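Local coordinates for transcription regulator AcaB (Escherichia coli, PDB 6N8B), which probably regulates transcription of genes needed for conjugative transfer of IncC plasmids, at residues K28-Q33 with K129-M134; Q33-M38 with N107-T112; R40-V45 with A121-L126; S77-D82 with Q159-K164; N97-M102 with V137-L142. One frame throughout, in Å; residues are numbered along the deposited sequence.

Contact 1 of 5, residues K28-Q33 with K129-M134; sequences KVNSLQ and KLDTLM
Asp131 OD1 is gripped by two donors of Ser31. The hydroxyl Ser31 OG gives its hydrogen to Asp131 OD1 at 2.5 Å, from the anti side of the carboxylate and 15° out of its plane. Ser31 N reaches the syn lone pair of Asp131 OD1 at 2.7 Å. The other oxygen, Asp131 OD2, takes the backbone N-H of Asn30 in a nearly straight bond, with Asn30 N 2.8 Å from Asp131 OD2. Three donors from two successive residues thus fix the rotation of a buried carboxylate. Asp131 CG points away from its own backbone N (chi1 -158°), which carries the group off the helix and into the turn. Val29 CG1 meets the carboxylate at a slant, 3.9 Å from Asp131 OD2. One helical turn further on, Met134 CB sits 3.7 Å from Ser31 CB, and Gln33 OE1 approaches Met134 CG at 3.6 Å. The charge is probably stabilised by these N-H groups and by the nearby N-terminal end of helix 32-59. Ser31 OG also makes a weak bond to Ala34 N. This is an N-cap serine at a strand-to-helix turn, with an aspartate of helix 118-142 binding the turn between strand 23-29 and helix 32-59.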
# COMPACT_ATOMS: atom_id res chain seq x y z
N LYS A 28 -12.92 0.68 8.29
CA LYS A 28 -12.54 1.17 9.60
C LYS A 28 -11.13 0.70 9.93
O LYS A 28 -10.75 -0.44 9.64
CB LYS A 28 -13.54 0.72 10.67
CG LYS A 28 -12.96 0.57 12.06
CD LYS A 28 -13.94 -0.02 13.04
CE LYS A 28 -15.04 0.98 13.32
NZ LYS A 28 -15.87 0.64 14.51
N VAL A 29 -10.35 1.60 10.53
CA VAL A 29 -8.94 1.37 10.81
C VAL A 29 -8.70 1.72 12.27
O VAL A 29 -9.02 2.84 12.70
CB VAL A 29 -8.04 2.19 9.88
CG1 VAL A 29 -6.59 1.99 10.25
CG2 VAL A 29 -8.27 1.79 8.43
N ASN A 30 -8.15 0.78 13.03
CA ASN A 30 -8.01 0.95 14.47
C ASN A 30 -6.69 1.62 14.85
O ASN A 30 -6.69 2.62 15.57
CB ASN A 30 -8.11 -0.42 15.17
CG ASN A 30 -9.49 -1.02 15.07
OD1 ASN A 30 -10.50 -0.32 15.13
ND2 ASN A 30 -9.54 -2.34 14.90
N SER A 31 -5.58 1.08 14.36
CA SER A 31 -4.26 1.48 14.82
C SER A 31 -3.84 2.80 14.19
O SER A 31 -4.19 3.11 13.05
CB SER A 31 -3.23 0.40 14.48
OG SER A 31 -3.17 0.16 13.08
N LEU A 32 -3.06 3.57 14.94
CA LEU A 32 -2.57 4.85 14.43
C LEU A 32 -1.58 4.65 13.29
O LEU A 32 -1.46 5.51 12.41
CB LEU A 32 -1.92 5.66 15.55
CG LEU A 32 -1.20 6.95 15.13
CD1 LEU A 32 -2.19 7.99 14.62
CD2 LEU A 32 -0.37 7.49 16.28
N GLN A 33 -0.88 3.51 13.27
CA GLN A 33 0.07 3.26 12.19
C GLN A 33 -0.65 3.02 10.87
O GLN A 33 -0.30 3.61 9.84
CB GLN A 33 0.96 2.06 12.53
CG GLN A 33 1.82 2.25 13.77
CD GLN A 33 1.04 2.07 15.05
OE1 GLN A 33 0.02 1.39 15.07
NE2 GLN A 33 1.52 2.68 16.13
N LYS A 129 -4.36 -5.66 6.77
CA LYS A 129 -3.49 -6.65 7.39
C LYS A 129 -2.40 -6.00 8.23
O LYS A 129 -1.92 -6.60 9.20
CB LYS A 129 -2.89 -7.58 6.33
CG LYS A 129 -3.88 -7.92 5.25
CD LYS A 129 -3.76 -9.36 4.78
CE LYS A 129 -2.45 -9.63 4.09
NZ LYS A 129 -2.61 -10.77 3.14
N LEU A 130 -2.03 -4.76 7.90
CA LEU A 130 -1.15 -4.01 8.79
C LEU A 130 -1.88 -3.61 10.06
O LEU A 130 -1.32 -3.68 11.16
CB LEU A 130 -0.61 -2.78 8.05
CG LEU A 130 0.03 -1.65 8.87
CD1 LEU A 130 1.41 -2.06 9.29
CD2 LEU A 130 0.09 -0.37 8.07
N ASP A 131 -3.14 -3.18 9.93
CA ASP A 131 -3.94 -2.87 11.11
C ASP A 131 -4.02 -4.07 12.05
O ASP A 131 -3.85 -3.93 13.27
CB ASP A 131 -5.34 -2.42 10.69
CG ASP A 131 -6.05 -1.59 11.75
OD1 ASP A 131 -5.35 -0.98 12.58
OD2 ASP A 131 -7.29 -1.55 11.74
N THR A 132 -4.25 -5.26 11.49
CA THR A 132 -4.29 -6.46 12.31
C THR A 132 -2.94 -6.74 12.95
O THR A 132 -2.86 -7.05 14.14
CB THR A 132 -4.75 -7.65 11.46
OG1 THR A 132 -6.12 -7.48 11.09
CG2 THR A 132 -4.60 -8.96 12.24
N LEU A 133 -1.86 -6.62 12.17
CA LEU A 133 -0.53 -6.87 12.70
C LEU A 133 -0.21 -5.92 13.86
O LEU A 133 0.36 -6.34 14.87
CB LEU A 133 0.52 -6.72 11.60
CG LEU A 133 1.91 -7.23 11.97
CD1 LEU A 133 1.81 -8.71 12.32
CD2 LEU A 133 2.89 -7.00 10.85
N MET A 134 -0.60 -4.65 13.73
CA MET A 134 -0.41 -3.72 14.84
C MET A 134 -1.24 -4.12 16.04
O MET A 134 -0.79 -4.01 17.18
CB MET A 134 -0.74 -2.29 14.40
CG MET A 134 0.11 -1.77 13.26
SD MET A 134 1.87 -1.85 13.66
CE MET A 134 2.40 -3.26 12.67

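Contact 2 of 5, residues Q33-M38 with N107-T112; sequences QAQRVM and NPNEYT
The Tyr111 ring carries Met38 CG on one face. Met38 CG stands 3.7 Å from the Tyr111 ring centroid and almost on its normal, a CH-pi contact. Met38 SD lies further off above the face, 4.8 Å from the Tyr111 centroid, in a Met-aromatic contact. With chi1 at 162°, the Met38 chain leaves on the side opposite its backbone N and runs from the helix toward the strand. The phenol end crosses Gln35 at about a right angle, with Tyr111 OH 3.7 Å from Gln35 CB. Tyr111 OH is hydrogen-bonded to Glu39 OE2. The Gln35 amide stands steeply to the ring, 72° between planes, but stacks nearly parallel on the Asn109 amide. Here helix 32-59 packs on the two-stranded antiparallel sheet of 23-29 and 109-115. The chain of Gln35 is extended beyond CG and takes its amide to the loop just before strand 109-115. There Gln35 NE2 donates to Asn107 O at 2.9 Å, in the carbonyl plane and on a lone pair. Gln35 NE2 also bonds to Val29 O of the neighbouring strand.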
# COMPACT_ATOMS: atom_id res chain seq x y z
N GLN A 33 -0.88 3.51 13.27
CA GLN A 33 0.07 3.26 12.19
C GLN A 33 -0.65 3.02 10.87
O GLN A 33 -0.30 3.61 9.84
CB GLN A 33 0.96 2.06 12.53
CG GLN A 33 1.82 2.25 13.77
CD GLN A 33 1.04 2.07 15.05
OE1 GLN A 33 0.02 1.39 15.07
NE2 GLN A 33 1.52 2.68 16.13
N ALA A 34 -1.66 2.15 10.89
CA ALA A 34 -2.44 1.92 9.68
C ALA A 34 -3.24 3.14 9.28
O ALA A 34 -3.44 3.39 8.08
CB ALA A 34 -3.35 0.71 9.87
N GLN A 35 -3.70 3.93 10.25
CA GLN A 35 -4.39 5.18 9.93
C GLN A 35 -3.47 6.12 9.16
O GLN A 35 -3.87 6.70 8.14
CB GLN A 35 -4.91 5.85 11.20
CG GLN A 35 -6.18 5.25 11.75
CD GLN A 35 -6.64 5.93 13.02
OE1 GLN A 35 -6.06 6.92 13.45
NE2 GLN A 35 -7.71 5.41 13.61
N ARG A 36 -2.24 6.29 9.64
CA ARG A 36 -1.33 7.23 9.00
C ARG A 36 -0.94 6.76 7.60
O ARG A 36 -0.96 7.54 6.65
CB ARG A 36 -0.09 7.46 9.87
CG ARG A 36 -0.26 8.58 10.88
CD ARG A 36 -0.65 9.90 10.17
NE ARG A 36 0.51 10.75 9.93
CZ ARG A 36 0.53 11.78 9.10
NH1 ARG A 36 1.64 12.50 8.95
NH2 ARG A 36 -0.55 12.09 8.39
N VAL A 37 -0.61 5.47 7.45
CA VAL A 37 -0.32 4.91 6.13
C VAL A 37 -1.47 5.19 5.17
O VAL A 37 -1.26 5.63 4.03
CB VAL A 37 -0.04 3.40 6.24
CG1 VAL A 37 -0.05 2.75 4.87
CG2 VAL A 37 1.28 3.16 6.94
N MET A 38 -2.70 4.96 5.62
CA MET A 38 -3.86 5.21 4.78
C MET A 38 -3.96 6.67 4.38
O MET A 38 -4.20 6.99 3.21
CB MET A 38 -5.12 4.74 5.51
CG MET A 38 -6.44 5.30 4.97
SD MET A 38 -6.89 4.76 3.32
CE MET A 38 -7.38 3.08 3.58
N ASN A 107 -9.43 5.79 19.39
CA ASN A 107 -9.97 6.57 18.27
C ASN A 107 -9.74 5.84 16.96
O ASN A 107 -8.79 6.13 16.22
CB ASN A 107 -9.34 7.97 18.22
CG ASN A 107 -9.96 8.86 17.15
OD1 ASN A 107 -11.15 9.18 17.21
ND2 ASN A 107 -9.16 9.26 16.17
N PRO A 108 -10.59 4.87 16.63
CA PRO A 108 -10.56 4.31 15.28
C PRO A 108 -11.25 5.28 14.32
O PRO A 108 -12.10 6.08 14.71
CB PRO A 108 -11.35 3.00 15.40
CG PRO A 108 -11.64 2.83 16.88
CD PRO A 108 -11.59 4.20 17.48
N ASN A 109 -10.87 5.18 13.05
CA ASN A 109 -11.48 6.01 12.02
C ASN A 109 -12.03 5.14 10.89
O ASN A 109 -11.55 4.03 10.64
CB ASN A 109 -10.47 7.03 11.45
CG ASN A 109 -10.01 8.05 12.48
OD1 ASN A 109 -10.58 8.14 13.57
ND2 ASN A 109 -8.99 8.83 12.13
N GLU A 110 -13.03 5.67 10.21
CA GLU A 110 -13.65 5.03 9.07
C GLU A 110 -13.36 5.86 7.83
O GLU A 110 -13.58 7.08 7.83
CB GLU A 110 -15.16 4.89 9.27
CG GLU A 110 -15.55 3.82 10.27
CD GLU A 110 -17.04 3.73 10.47
OE1 GLU A 110 -17.52 2.67 10.92
OE2 GLU A 110 -17.73 4.73 10.20
N TYR A 111 -12.85 5.22 6.78
CA TYR A 111 -12.55 5.89 5.53
C TYR A 111 -13.46 5.35 4.43
O TYR A 111 -13.56 4.13 4.24
CB TYR A 111 -11.09 5.69 5.12
CG TYR A 111 -10.08 6.16 6.15
CD1 TYR A 111 -9.62 5.32 7.15
CD2 TYR A 111 -9.58 7.45 6.10
CE1 TYR A 111 -8.69 5.75 8.08
CE2 TYR A 111 -8.65 7.89 7.02
CZ TYR A 111 -8.21 7.04 8.01
OH TYR A 111 -7.29 7.47 8.94
N THR A 112 -14.12 6.26 3.72
CA THR A 112 -14.88 5.90 2.53
C THR A 112 -13.92 5.86 1.35
O THR A 112 -13.36 6.89 0.96
CB THR A 112 -16.01 6.90 2.27
OG1 THR A 112 -16.92 6.90 3.38
CG2 THR A 112 -16.76 6.55 1.01

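Contact 3 of 5, residues R40-V45 with A121-L126; sequences RSFERV and AQFAHL
Phe123 reaches from helix 118-142 to helix 32-59 and meets three side chains there. Val45 CG1 sits over the centre of one ring face, 4.0 Å from the Phe123 centroid and 10° off the normal, a CH-pi contact. Val45 CG2 lies near the far end of the ring, 4.0 Å from Phe123 CZ. At the ring edge, in plane, stand two further atoms. Ser41 OG is 3.3 Å from Phe123 CZ, and Phe42 CD1 is 3.9 Å from Phe123 CD2. Phe42 CE1 also meets the methyl Ala124 CB, 3.6 Å away. In both phenylalanines the ring is swung to the far side from the backbone N, chi1 -177° for Phe42 and -172° for Phe123, which lets each extend toward the other helix. The short helical segments run antiparallel, with axes 10.7 Å apart. Helix 32-59 is kinked here, where the N atoms of Glu43 and Arg44 lack bonds to the preceding turn. Ser41 OG is bonded back to Val37 O, which settles this hydroxyl beside the ring. Ile113 of strand 109-115 touches both Phe42 and Ala124, and Ala166 of helix 148-182 touches Val45. The contact is buried and almost wholly apolar. Its hold therefore comes from shape and exclusion of water, with the one hydroxyl satisfied inside its own helix.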
# COMPACT_ATOMS: atom_id res chain seq x y z
N ARG A 40 -1.70 9.18 4.20
CA ARG A 40 -0.68 9.81 3.37
C ARG A 40 -0.40 9.07 2.08
O ARG A 40 0.25 9.64 1.19
CB ARG A 40 0.64 9.99 4.15
CG ARG A 40 1.12 8.79 4.93
CD ARG A 40 2.10 9.19 6.02
NE ARG A 40 3.46 9.38 5.51
CZ ARG A 40 4.50 8.62 5.85
NH1 ARG A 40 4.35 7.63 6.72
NH2 ARG A 40 5.70 8.87 5.34
N SER A 41 -0.87 7.83 1.92
CA SER A 41 -0.50 7.05 0.75
C SER A 41 -1.66 6.61 -0.13
O SER A 41 -1.47 6.48 -1.34
CB SER A 41 0.30 5.80 1.15
OG SER A 41 -0.56 4.77 1.58
N PHE A 42 -2.85 6.38 0.43
CA PHE A 42 -3.88 5.65 -0.32
C PHE A 42 -4.33 6.41 -1.56
O PHE A 42 -4.25 5.89 -2.68
CB PHE A 42 -5.08 5.34 0.57
CG PHE A 42 -6.14 4.52 -0.11
CD1 PHE A 42 -6.00 3.15 -0.23
CD2 PHE A 42 -7.26 5.13 -0.65
CE1 PHE A 42 -6.97 2.39 -0.87
CE2 PHE A 42 -8.23 4.38 -1.29
CZ PHE A 42 -8.08 3.01 -1.39
N GLU A 43 -4.85 7.62 -1.38
CA GLU A 43 -5.42 8.34 -2.52
C GLU A 43 -4.38 8.61 -3.59
O GLU A 43 -4.70 8.61 -4.78
CB GLU A 43 -6.08 9.63 -2.04
CG GLU A 43 -7.36 9.39 -1.27
CD GLU A 43 -8.24 10.61 -1.20
OE1 GLU A 43 -7.71 11.74 -1.34
OE2 GLU A 43 -9.46 10.44 -1.01
N ARG A 44 -3.13 8.84 -3.19
CA ARG A 44 -2.06 8.96 -4.17
C ARG A 44 -1.84 7.64 -4.90
O ARG A 44 -1.70 7.61 -6.13
CB ARG A 44 -0.77 9.42 -3.49
CG ARG A 44 0.39 9.62 -4.45
CD ARG A 44 0.07 10.66 -5.50
NE ARG A 44 1.07 10.68 -6.56
CZ ARG A 44 0.97 9.97 -7.68
NH1 ARG A 44 -0.08 9.19 -7.89
NH2 ARG A 44 1.92 10.04 -8.60
N VAL A 45 -1.80 6.53 -4.16
CA VAL A 45 -1.62 5.21 -4.78
C VAL A 45 -2.84 4.83 -5.60
O VAL A 45 -2.72 4.24 -6.68
CB VAL A 45 -1.31 4.16 -3.69
CG1 VAL A 45 -1.33 2.77 -4.27
CG2 VAL A 45 0.03 4.44 -3.08
N ALA A 121 -7.79 -2.59 -4.50
CA ALA A 121 -8.32 -3.44 -3.45
C ALA A 121 -7.21 -4.10 -2.66
O ALA A 121 -7.28 -4.18 -1.42
CB ALA A 121 -9.25 -4.50 -4.04
N GLN A 122 -6.16 -4.56 -3.34
CA GLN A 122 -5.10 -5.28 -2.63
C GLN A 122 -4.28 -4.33 -1.77
O GLN A 122 -3.87 -4.70 -0.66
CB GLN A 122 -4.19 -5.99 -3.63
CG GLN A 122 -4.93 -6.81 -4.66
CD GLN A 122 -4.05 -7.29 -5.78
OE1 GLN A 122 -3.18 -6.56 -6.27
NE2 GLN A 122 -4.25 -8.54 -6.20
N PHE A 123 -4.03 -3.11 -2.24
CA PHE A 123 -3.35 -2.14 -1.39
C PHE A 123 -4.20 -1.78 -0.19
O PHE A 123 -3.69 -1.72 0.94
CB PHE A 123 -3.00 -0.88 -2.19
CG PHE A 123 -2.13 0.08 -1.43
CD1 PHE A 123 -0.76 -0.08 -1.40
CD2 PHE A 123 -2.69 1.15 -0.74
CE1 PHE A 123 0.04 0.80 -0.70
CE2 PHE A 123 -1.89 2.03 -0.04
CZ PHE A 123 -0.52 1.85 -0.02
N ALA A 124 -5.50 -1.55 -0.40
CA ALA A 124 -6.40 -1.32 0.72
C ALA A 124 -6.48 -2.54 1.62
O ALA A 124 -6.66 -2.41 2.83
CB ALA A 124 -7.79 -0.94 0.21
N HIS A 125 -6.33 -3.73 1.05
CA HIS A 125 -6.34 -4.91 1.90
C HIS A 125 -5.01 -5.08 2.62
O HIS A 125 -4.98 -5.63 3.73
CB HIS A 125 -6.67 -6.16 1.08
CG HIS A 125 -7.03 -7.34 1.91
ND1 HIS A 125 -8.24 -7.45 2.57
CD2 HIS A 125 -6.34 -8.47 2.21
CE1 HIS A 125 -8.28 -8.59 3.23
NE2 HIS A 125 -7.14 -9.23 3.03
N LEU A 126 -3.92 -4.57 2.05
CA LEU A 126 -2.64 -4.54 2.77
C LEU A 126 -2.72 -3.66 4.01
O LEU A 126 -2.14 -4.00 5.05
CB LEU A 126 -1.53 -4.05 1.85
CG LEU A 126 -1.08 -5.06 0.79
CD1 LEU A 126 0.11 -4.54 0.02
CD2 LEU A 126 -0.76 -6.38 1.46

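Contact 4 of 5, residues S77-D82 with Q159-K164; sequences SKVSED and QQRLIK
A salt-bridge network of Lys78, Asp82 and Arg161 joins two antiparallel helices of the helical bundle, 62-96 and 148-182. The short segments cross at -165°, with axes 10.9 Å apart. Arg161 spans the gap. Its chain first heads straight off from the backbone N, then bends at chi2 (94°) before the guanidinium meets Asp82. Arg161 NH1 donates to the anti lone pair of Asp82 OD2 at 2.7 Å, and the oxygen is tilted 24° from the guanidinium plane. Arg161 NH2 makes a second, weak bond to Asp82 OD2 at 2.9 Å. One carboxylate oxygen therefore bridges both terminal nitrogens. The other oxygen is held within helix 62-96, where Lys78 NZ reaches the syn lone pair of Asp82 OD1 at 3.1 Å. Two cations thus share one carboxylate, one on each oxygen, which probably favours its charged form. The aliphatic part of Lys78 also lies at the guanidinium edge, with Lys78 CG 3.3 Å from Arg161 NH2. Val79 points to helix 148-182. Leu126 of helix 118-142 touches both Val79 and Leu162. Val79 CG1 lies 4.3 Å from Leu162 CG. The other methyl, Val79 CG2, covers one guanidinium face of Arg161, 3.7 Å above the plane and offset toward its rim.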
# COMPACT_ATOMS: atom_id res chain seq x y z
N SER A 77 2.42 -8.48 -3.90
CA SER A 77 2.40 -9.82 -3.34
C SER A 77 3.46 -10.01 -2.27
O SER A 77 3.17 -10.62 -1.23
CB SER A 77 2.62 -10.88 -4.43
OG SER A 77 1.98 -10.54 -5.63
N LYS A 78 4.66 -9.47 -2.47
CA LYS A 78 5.73 -9.68 -1.49
C LYS A 78 5.40 -9.02 -0.16
O LYS A 78 5.63 -9.61 0.90
CB LYS A 78 7.06 -9.17 -2.04
CG LYS A 78 8.18 -9.20 -1.01
CD LYS A 78 8.66 -10.62 -0.79
CE LYS A 78 9.74 -10.66 0.27
NZ LYS A 78 9.83 -12.00 0.88
N VAL A 79 4.85 -7.80 -0.19
CA VAL A 79 4.39 -7.18 1.05
C VAL A 79 3.27 -8.00 1.67
O VAL A 79 3.25 -8.23 2.89
CB VAL A 79 3.95 -5.73 0.79
CG1 VAL A 79 3.40 -5.10 2.06
CG2 VAL A 79 5.12 -4.92 0.26
N SER A 80 2.33 -8.47 0.85
CA SER A 80 1.24 -9.30 1.36
C SER A 80 1.78 -10.59 1.97
O SER A 80 1.28 -11.06 2.99
CB SER A 80 0.25 -9.61 0.24
OG SER A 80 -0.81 -10.41 0.73
N GLU A 81 2.80 -11.17 1.34
CA GLU A 81 3.38 -12.41 1.84
C GLU A 81 4.07 -12.20 3.18
O GLU A 81 3.97 -13.05 4.07
CB GLU A 81 4.35 -12.95 0.80
CG GLU A 81 3.67 -13.50 -0.45
CD GLU A 81 4.63 -13.68 -1.61
OE1 GLU A 81 4.15 -13.75 -2.76
OE2 GLU A 81 5.86 -13.77 -1.38
N ASP A 82 4.76 -11.07 3.35
CA ASP A 82 5.52 -10.85 4.58
C ASP A 82 4.65 -10.41 5.75
O ASP A 82 5.01 -10.67 6.90
CB ASP A 82 6.62 -9.82 4.36
CG ASP A 82 7.63 -10.24 3.31
OD1 ASP A 82 7.70 -11.46 3.02
OD2 ASP A 82 8.35 -9.37 2.80
N GLN A 159 5.14 0.33 9.05
CA GLN A 159 4.68 1.58 8.46
C GLN A 159 5.53 1.94 7.25
O GLN A 159 5.01 2.24 6.17
CB GLN A 159 4.73 2.70 9.48
CG GLN A 159 3.45 3.47 9.65
CD GLN A 159 3.53 4.49 10.76
OE1 GLN A 159 4.11 4.23 11.82
NE2 GLN A 159 2.95 5.66 10.53
N GLN A 160 6.85 1.87 7.41
CA GLN A 160 7.75 2.22 6.33
C GLN A 160 7.64 1.25 5.17
O GLN A 160 7.75 1.66 4.01
CB GLN A 160 9.18 2.28 6.87
CG GLN A 160 10.21 2.89 5.94
CD GLN A 160 11.62 2.55 6.36
OE1 GLN A 160 12.39 3.42 6.78
NE2 GLN A 160 11.97 1.26 6.30
N ARG A 161 7.35 -0.03 5.45
CA ARG A 161 7.31 -1.04 4.40
C ARG A 161 6.22 -0.75 3.38
O ARG A 161 6.45 -0.87 2.17
CB ARG A 161 7.10 -2.42 5.02
CG ARG A 161 7.08 -3.55 4.02
CD ARG A 161 8.45 -4.18 3.85
NE ARG A 161 8.51 -4.97 2.63
CZ ARG A 161 8.15 -6.25 2.54
NH1 ARG A 161 7.71 -6.89 3.62
NH2 ARG A 161 8.23 -6.89 1.38
N LEU A 162 5.03 -0.36 3.84
CA LEU A 162 3.99 -0.00 2.88
C LEU A 162 4.24 1.36 2.26
O LEU A 162 3.84 1.59 1.11
CB LEU A 162 2.61 -0.02 3.54
CG LEU A 162 2.02 -1.41 3.77
CD1 LEU A 162 2.30 -1.92 5.17
CD2 LEU A 162 0.52 -1.40 3.47
N ILE A 163 4.90 2.27 2.98
CA ILE A 163 5.19 3.58 2.41
C ILE A 163 6.12 3.45 1.20
O ILE A 163 5.88 4.07 0.16
CB ILE A 163 5.78 4.52 3.48
CG1 ILE A 163 4.70 4.95 4.48
CG2 ILE A 163 6.39 5.74 2.83
CD1 ILE A 163 3.57 5.77 3.86
N LYS A 164 7.19 2.66 1.32
CA LYS A 164 8.02 2.43 0.13
C LYS A 164 7.30 1.61 -0.93
O LYS A 164 7.56 1.78 -2.12
CB LYS A 164 9.39 1.84 0.49
CG LYS A 164 9.44 0.73 1.49
CD LYS A 164 10.60 -0.20 1.16
CE LYS A 164 11.89 0.28 1.80
NZ LYS A 164 11.93 0.25 3.30

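Contact 5 of 5, residues N97-M102 with V137-L142; sequences NGIDMM and VDTLWL
Met102 and Thr139 are the pair with the nearest CA atoms, Met102 CA and Thr139 CA being 6.0 Å apart. The segment 97-102 is an irregular loop that leaves helix 62-96. The segment 137-142 is the last part of helix 118-142. Gly98 has positive phi and is the C-prime residue of a Schellman motif that ends helix 62-96. Its bonds run from Ile99 N to Met94 O and from Gly98 N to Glu95 O. The chain then passes along the side of helix 118-142. Thr139 meets it with its methyl: Thr139 CG2 is 3.6 Å from Met102 CA and 3.7 Å from Met101 O. The threonine hydroxyl lies between its own backbone N and carbonyl carbon (chi1 78°) and bonds to Ile136 O, while the methyl is turned to the loop. Nearer the helix end, Ile99 CD1 touches Leu140 CD2 at 3.9 Å, the two side chains meeting at a slant. Ile99 CG2 comes 4.4 Å from Thr139 OG1. Met94 of helix 62-96 touches Ile99, Thr139 and Leu140, so the start of the loop, helix 62-96 and helix 118-142 meet around Met94. The side-chain touches are made mainly by methyl groups, in part against the backbone of Met101 and Met102. The loop is therefore held to the helix by van der Waals contact, and the polar group of Thr139 is satisfied within its own helix.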
# COMPACT_ATOMS: atom_id res chain seq x y z
N ASN A 97 1.60 -17.74 24.97
CA ASN A 97 1.34 -17.05 26.23
C ASN A 97 -0.15 -16.98 26.55
O ASN A 97 -0.56 -16.21 27.42
CB ASN A 97 1.94 -15.65 26.20
CG ASN A 97 3.44 -15.66 25.94
OD1 ASN A 97 4.24 -15.54 26.87
ND2 ASN A 97 3.83 -15.81 24.68
N GLY A 98 -0.97 -17.80 25.88
CA GLY A 98 -2.37 -17.94 26.25
C GLY A 98 -3.19 -16.67 26.13
O GLY A 98 -4.15 -16.49 26.89
N ILE A 99 -2.85 -15.80 25.19
CA ILE A 99 -3.51 -14.51 25.03
C ILE A 99 -4.60 -14.65 23.97
O ILE A 99 -4.31 -15.00 22.82
CB ILE A 99 -2.51 -13.40 24.66
CG1 ILE A 99 -1.26 -13.52 25.53
CG2 ILE A 99 -3.15 -12.03 24.80
CD1 ILE A 99 -0.16 -12.57 25.14
N ASP A 100 -5.84 -14.41 24.37
CA ASP A 100 -6.99 -14.60 23.49
C ASP A 100 -7.41 -13.33 22.77
O ASP A 100 -7.79 -13.38 21.59
CB ASP A 100 -8.18 -15.14 24.29
CG ASP A 100 -8.47 -14.32 25.53
OD1 ASP A 100 -9.31 -14.76 26.35
OD2 ASP A 100 -7.87 -13.24 25.70
N MET A 101 -7.36 -12.18 23.44
CA MET A 101 -8.07 -10.99 22.99
C MET A 101 -7.12 -9.92 22.47
O MET A 101 -5.91 -9.95 22.70
CB MET A 101 -8.94 -10.42 24.12
CG MET A 101 -10.11 -9.54 23.66
SD MET A 101 -11.26 -10.36 22.54
CE MET A 101 -10.75 -9.73 20.94
N MET A 102 -7.70 -8.99 21.73
CA MET A 102 -7.08 -7.79 21.20
C MET A 102 -7.63 -6.56 21.90
O MET A 102 -8.64 -6.64 22.61
CB MET A 102 -7.34 -7.71 19.69
CG MET A 102 -7.06 -9.00 18.96
SD MET A 102 -6.18 -8.67 17.43
CE MET A 102 -4.56 -9.16 17.96
N VAL A 137 0.76 -6.89 17.73
CA VAL A 137 1.90 -6.30 18.43
C VAL A 137 1.44 -5.54 19.66
O VAL A 137 2.10 -5.57 20.71
CB VAL A 137 2.70 -5.40 17.46
CG1 VAL A 137 3.87 -4.75 18.19
CG2 VAL A 137 3.21 -6.22 16.28
N ASP A 138 0.31 -4.84 19.56
CA ASP A 138 -0.14 -4.01 20.68
C ASP A 138 -0.52 -4.85 21.90
O ASP A 138 -0.23 -4.44 23.04
CB ASP A 138 -1.31 -3.13 20.24
CG ASP A 138 -0.85 -1.91 19.47
OD1 ASP A 138 0.35 -1.56 19.58
OD2 ASP A 138 -1.68 -1.30 18.77
N THR A 139 -1.12 -6.02 21.71
CA THR A 139 -1.45 -6.82 22.89
C THR A 139 -0.23 -7.55 23.42
O THR A 139 -0.08 -7.71 24.63
CB THR A 139 -2.55 -7.84 22.60
OG1 THR A 139 -1.99 -8.95 21.89
CG2 THR A 139 -3.61 -7.24 21.77
N LEU A 140 0.67 -7.96 22.53
CA LEU A 140 1.92 -8.55 22.98
C LEU A 140 2.76 -7.53 23.73
O LEU A 140 3.47 -7.89 24.68
CB LEU A 140 2.69 -9.10 21.78
CG LEU A 140 1.96 -10.18 20.99
CD1 LEU A 140 2.83 -10.72 19.88
CD2 LEU A 140 1.56 -11.28 21.93
N TRP A 141 2.66 -6.26 23.34
CA TRP A 141 3.28 -5.19 24.12
C TRP A 141 2.55 -4.99 25.44
O TRP A 141 3.17 -4.90 26.50
CB TRP A 141 3.29 -3.91 23.29
CG TRP A 141 3.75 -2.69 24.01
CD1 TRP A 141 5.00 -2.46 24.52
CD2 TRP A 141 2.99 -1.50 24.25
NE1 TRP A 141 5.05 -1.20 25.08
CE2 TRP A 141 3.84 -0.59 24.93
CE3 TRP A 141 1.68 -1.11 23.97
CZ2 TRP A 141 3.41 0.67 25.32
CZ3 TRP A 141 1.26 0.15 24.37
CH2 TRP A 141 2.12 1.02 25.04
N LEU A 142 1.21 -4.95 25.39
CA LEU A 142 0.43 -4.73 26.60
C LEU A 142 0.51 -5.91 27.55
O LEU A 142 0.43 -5.73 28.77
CB LEU A 142 -1.03 -4.44 26.22
CG LEU A 142 -1.29 -3.03 25.69
CD1 LEU A 142 -2.70 -2.90 25.12
CD2 LEU A 142 -1.05 -1.98 26.77

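From the N terminus, strand 23-29 leads through the turn of contact 1 into helix 32-59. Contact 1 closes a long loop back from helix 118-142. Contacts 2 and 3 close shorter loops inside it, and they cross each other. Contact 2 ties helix 32-59 to strand 109-115, and contact 3 ties it to helix 118-142. Contact 4 closes the loop from helix 62-96 to helix 148-182 and crosses contacts 1, 2 and 3. Contact 5 closes a short loop of 34 residues, from the end of helix 62-96 to the end of helix 118-142. It is nested inside contact 4 and crosses contacts 1, 2 and 3. Contacts 1 and 2 share Gln33, and Leu126 links contact 3 with contact 4.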